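PDB 3I6V: periplasmic His/Glu/Gln/Arg/opine family-binding protein from Silicibacter pomeroyi, which binds lysine in the crystal and probably serves as the periplasmic solute-binding component of an ABC transporter for amino acids or opines. Local coordinates for residues Phe84-Ile89 and Ser201-Gly206. Sequence-based numbering, arbitrary orientation.
Sequences FTQNYI and SMKEDG
Lys203, in the last turn of helix 189-204, reaches across to Gln86 and Asn87 on the broken strand 83-89, within one lobe of the two-lobed periplasmic-binding-protein fold, just before the chain heads for strand 93-98 of the other lobe; the contact lies at the surface, away from the pocket of the bound lysine ligand. The Lys203 side chain is stretched out to its tip, and with CG anti to the carbonyl carbon (chi1 -70°) it carries the ammonium group well out from the helix. Gln86 comes the other way, so the two side chains run antiparallel and overlap at their ends, with Gln86 OE1 2.8 Å from Lys203 NZ and 3.4 Å from CE. The amine stands 24° out of the Gln86 amide plane. The other half of that amide, NE2, bonds to Thr200 OG1 of the same helix, which probably helps fix its rotation with OE1 turned to Lys203 NZ. Asn87 instead lies roughly perpendicular to the Lys203 side chain; its OD1, bonded more strongly to Tyr223 OH, receives a weak 3.4 Å bond from Lys203 NZ, while its ND2 bonds to Gly178 O. A methionine in place of Lys203 would probably leave Gln86 OE1 and the Asn87 carbonyl without their shared donor, removing one of several ties between helix and strand. The remaining strong bond runs from Lys203 NZ to the backbone O of Asn87, 2.8 Å long, with a C=O...N angle of 149°.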
ATOM      1  N   PHE A  84      -3.011   7.070 -12.730  1.00 19.25           N
ATOM      2  CA  PHE A  84      -1.826   6.839 -11.875  1.00 19.21           C
ATOM      3  C   PHE A  84      -0.577   7.533 -12.435  1.00 19.48           C
ATOM      4  O   PHE A  84      -0.440   7.665 -13.658  1.00 18.72           O
ATOM      5  CB  PHE A  84      -1.530   5.344 -11.780  1.00 19.14           C
ATOM      6  CG  PHE A  84      -2.509   4.572 -10.932  1.00 19.07           C
ATOM      7  CD1 PHE A  84      -3.559   3.883 -11.529  1.00 18.37           C
ATOM      8  CD2 PHE A  84      -2.342   4.497  -9.536  1.00 21.59           C
ATOM      9  CE1 PHE A  84      -4.471   3.144 -10.764  1.00 20.07           C
ATOM     10  CE2 PHE A  84      -3.233   3.748  -8.744  1.00 21.17           C
ATOM     11  CZ  PHE A  84      -4.298   3.073  -9.352  1.00 20.75           C
ATOM     12  N   THR A  85       0.322   7.969 -11.550  1.00 19.26           N
ATOM     13  CA  THR A  85       1.713   8.262 -11.930  1.00 19.34           C
ATOM     14  C   THR A  85       2.383   6.949 -12.286  1.00 19.34           C
ATOM     15  O   THR A  85       1.795   5.886 -12.101  1.00 19.39           O
ATOM     16  CB  THR A  85       2.518   8.905 -10.737  1.00 19.20           C
ATOM     17  OG1 THR A  85       2.610   7.972  -9.639  1.00 19.21           O
ATOM     18  CG2 THR A  85       1.878  10.182 -10.266  1.00 16.32           C
ATOM     19  N   GLN A  86       3.632   7.008 -12.747  1.00 19.60           N
ATOM     20  CA  GLN A  86       4.486   5.843 -12.789  1.00 20.32           C
ATOM     21  C   GLN A  86       4.629   5.265 -11.368  1.00 20.57           C
ATOM     22  O   GLN A  86       4.357   5.963 -10.383  1.00 19.67           O
ATOM     23  CB  GLN A  86       5.884   6.261 -13.288  1.00 21.28           C
ATOM     24  CG  GLN A  86       6.582   7.236 -12.307  1.00 21.80           C
ATOM     25  CD  GLN A  86       7.862   7.782 -12.903  1.00 24.00           C
ATOM     26  OE1 GLN A  86       8.837   7.051 -13.110  1.00 25.46           O
ATOM     27  NE2 GLN A  86       7.847   9.051 -13.211  1.00 22.84           N
ATOM     28  N   ASN A  87       5.083   4.019 -11.256  1.00 20.79           N
ATOM     29  CA  ASN A  87       5.279   3.466  -9.925  1.00 22.28           C
ATOM     30  C   ASN A  87       6.427   4.198  -9.144  1.00 22.35           C
ATOM     31  O   ASN A  87       7.319   4.820  -9.749  1.00 21.43           O
ATOM     32  CB  ASN A  87       5.386   1.926  -9.907  1.00 21.58           C
ATOM     33  CG  ASN A  87       6.581   1.348 -10.722  1.00 24.79           C
ATOM     34  OD1 ASN A  87       7.686   1.915 -10.804  1.00 26.68           O
ATOM     35  ND2 ASN A  87       6.354   0.170 -11.276  1.00 23.34           N
ATOM     36  N   TYR A  88       6.332   4.191  -7.815  1.00 22.02           N
ATOM     37  CA  TYR A  88       7.407   4.741  -7.007  1.00 22.16           C
ATOM     38  C   TYR A  88       8.008   3.687  -6.075  1.00 23.24           C
ATOM     39  O   TYR A  88       9.019   3.940  -5.411  1.00 24.84           O
ATOM     40  CB  TYR A  88       6.995   6.016  -6.304  1.00 20.77           C
ATOM     41  CG  TYR A  88       5.787   5.870  -5.412  1.00 22.61           C
ATOM     42  CD1 TYR A  88       4.530   6.346  -5.817  1.00 21.67           C
ATOM     43  CD2 TYR A  88       5.898   5.255  -4.159  1.00 22.92           C
ATOM     44  CE1 TYR A  88       3.392   6.212  -4.983  1.00 21.44           C
ATOM     45  CE2 TYR A  88       4.780   5.111  -3.321  1.00 22.43           C
ATOM     46  CZ  TYR A  88       3.552   5.602  -3.725  1.00 21.83           C
ATOM     47  OH  TYR A  88       2.461   5.434  -2.907  1.00 22.57           O
ATOM     48  N   ILE A  89       7.395   2.510  -6.051  1.00 23.74           N
ATOM     49  CA  ILE A  89       8.048   1.301  -5.579  1.00 25.26           C
ATOM     50  C   ILE A  89       7.836   0.255  -6.683  1.00 25.89           C
ATOM     51  O   ILE A  89       6.747   0.192  -7.256  1.00 24.83           O
ATOM     52  CB  ILE A  89       7.451   0.787  -4.243  1.00 26.36           C
ATOM     53  CG1 ILE A  89       7.325   1.929  -3.211  1.00 27.99           C
ATOM     54  CG2 ILE A  89       8.287  -0.433  -3.666  1.00 26.56           C
ATOM     55  CD1 ILE A  89       6.643   1.483  -1.896  1.00 30.42           C
ATOM     56  N   SER A 201      12.977  12.363 -11.571  1.00 29.74           N
ATOM     57  CA  SER A 201      14.169  13.009 -10.971  1.00 31.84           C
ATOM     58  C   SER A 201      14.731  12.238  -9.756  1.00 32.72           C
ATOM     59  O   SER A 201      15.952  12.124  -9.606  1.00 33.64           O
ATOM     60  CB  SER A 201      13.854  14.466 -10.603  1.00 31.88           C
ATOM     61  OG  SER A 201      13.182  14.552  -9.327  1.00 34.21           O
ATOM     62  N   MET A 202      13.866  11.661  -8.915  1.00 32.14           N
ATOM     63  CA  MET A 202      14.353  10.877  -7.757  1.00 31.30           C
ATOM     64  C   MET A 202      14.898   9.509  -8.178  1.00 31.70           C
ATOM     65  O   MET A 202      15.774   8.924  -7.499  1.00 31.54           O
ATOM     66  CB  MET A 202      13.252  10.700  -6.692  1.00 31.03           C
ATOM     67  CG  MET A 202      12.796  11.997  -6.027  1.00 29.31           C
ATOM     68  SD  MET A 202      11.627  11.795  -4.652  1.00 18.68           S
ATOM     69  CE  MET A 202      12.603  10.769  -3.625  1.00 25.52           C
ATOM     70  N   LYS A 203      14.364   8.976  -9.278  1.00 31.71           N
ATOM     71  CA  LYS A 203      14.885   7.737  -9.844  1.00 33.19           C
ATOM     72  C   LYS A 203      16.267   7.988 -10.465  1.00 34.66           C
ATOM     73  O   LYS A 203      17.166   7.186 -10.299  1.00 34.71           O
ATOM     74  CB  LYS A 203      13.919   7.098 -10.876  1.00 33.15           C
ATOM     75  CG  LYS A 203      12.618   6.514 -10.236  1.00 31.15           C
ATOM     76  CD  LYS A 203      11.724   5.795 -11.235  1.00 31.69           C
ATOM     77  CE  LYS A 203      10.370   5.392 -10.601  1.00 28.50           C
ATOM     78  NZ  LYS A 203       9.398   4.795 -11.626  1.00 27.05           N
ATOM     79  N   GLU A 204      16.411   9.118 -11.154  1.00 36.40           N
ATOM     80  CA  GLU A 204      17.637   9.446 -11.882  1.00 38.49           C
ATOM     81  C   GLU A 204      18.865   9.757 -10.984  1.00 38.58           C
ATOM     82  O   GLU A 204      19.994   9.417 -11.351  1.00 39.36           O
ATOM     83  CB  GLU A 204      17.364  10.575 -12.879  1.00 38.64           C
ATOM     84  CG  GLU A 204      16.661  10.075 -14.139  1.00 42.82           C
ATOM     85  CD  GLU A 204      16.183  11.203 -15.053  1.00 48.08           C
ATOM     86  OE1 GLU A 204      16.164  12.383 -14.615  1.00 50.59           O
ATOM     87  OE2 GLU A 204      15.800  10.898 -16.208  1.00 49.33           O
ATOM     88  N   ASP A 205      18.622  10.372  -9.823  1.00 38.62           N
ATOM     89  CA  ASP A 205      19.671  10.751  -8.871  1.00 38.24           C
ATOM     90  C   ASP A 205      19.861   9.789  -7.701  1.00 38.34           C
ATOM     91  O   ASP A 205      20.691  10.043  -6.840  1.00 39.17           O
ATOM     92  CB  ASP A 205      19.443  12.177  -8.353  1.00 39.03           C
ATOM     93  CG  ASP A 205      18.254  12.296  -7.366  1.00 37.90           C
ATOM     94  OD1 ASP A 205      17.636  11.280  -6.967  1.00 39.07           O
ATOM     95  OD2 ASP A 205      17.956  13.436  -6.974  1.00 40.09           O
ATOM     96  N   GLY A 206      19.099   8.695  -7.657  1.00 37.36           N
ATOM     97  CA  GLY A 206      19.292   7.657  -6.645  1.00 36.01           C
ATOM     98  C   GLY A 206      18.637   7.896  -5.290  1.00 34.80           C
ATOM     99  O   GLY A 206      18.717   7.039  -4.408  1.00 35.18           O
TER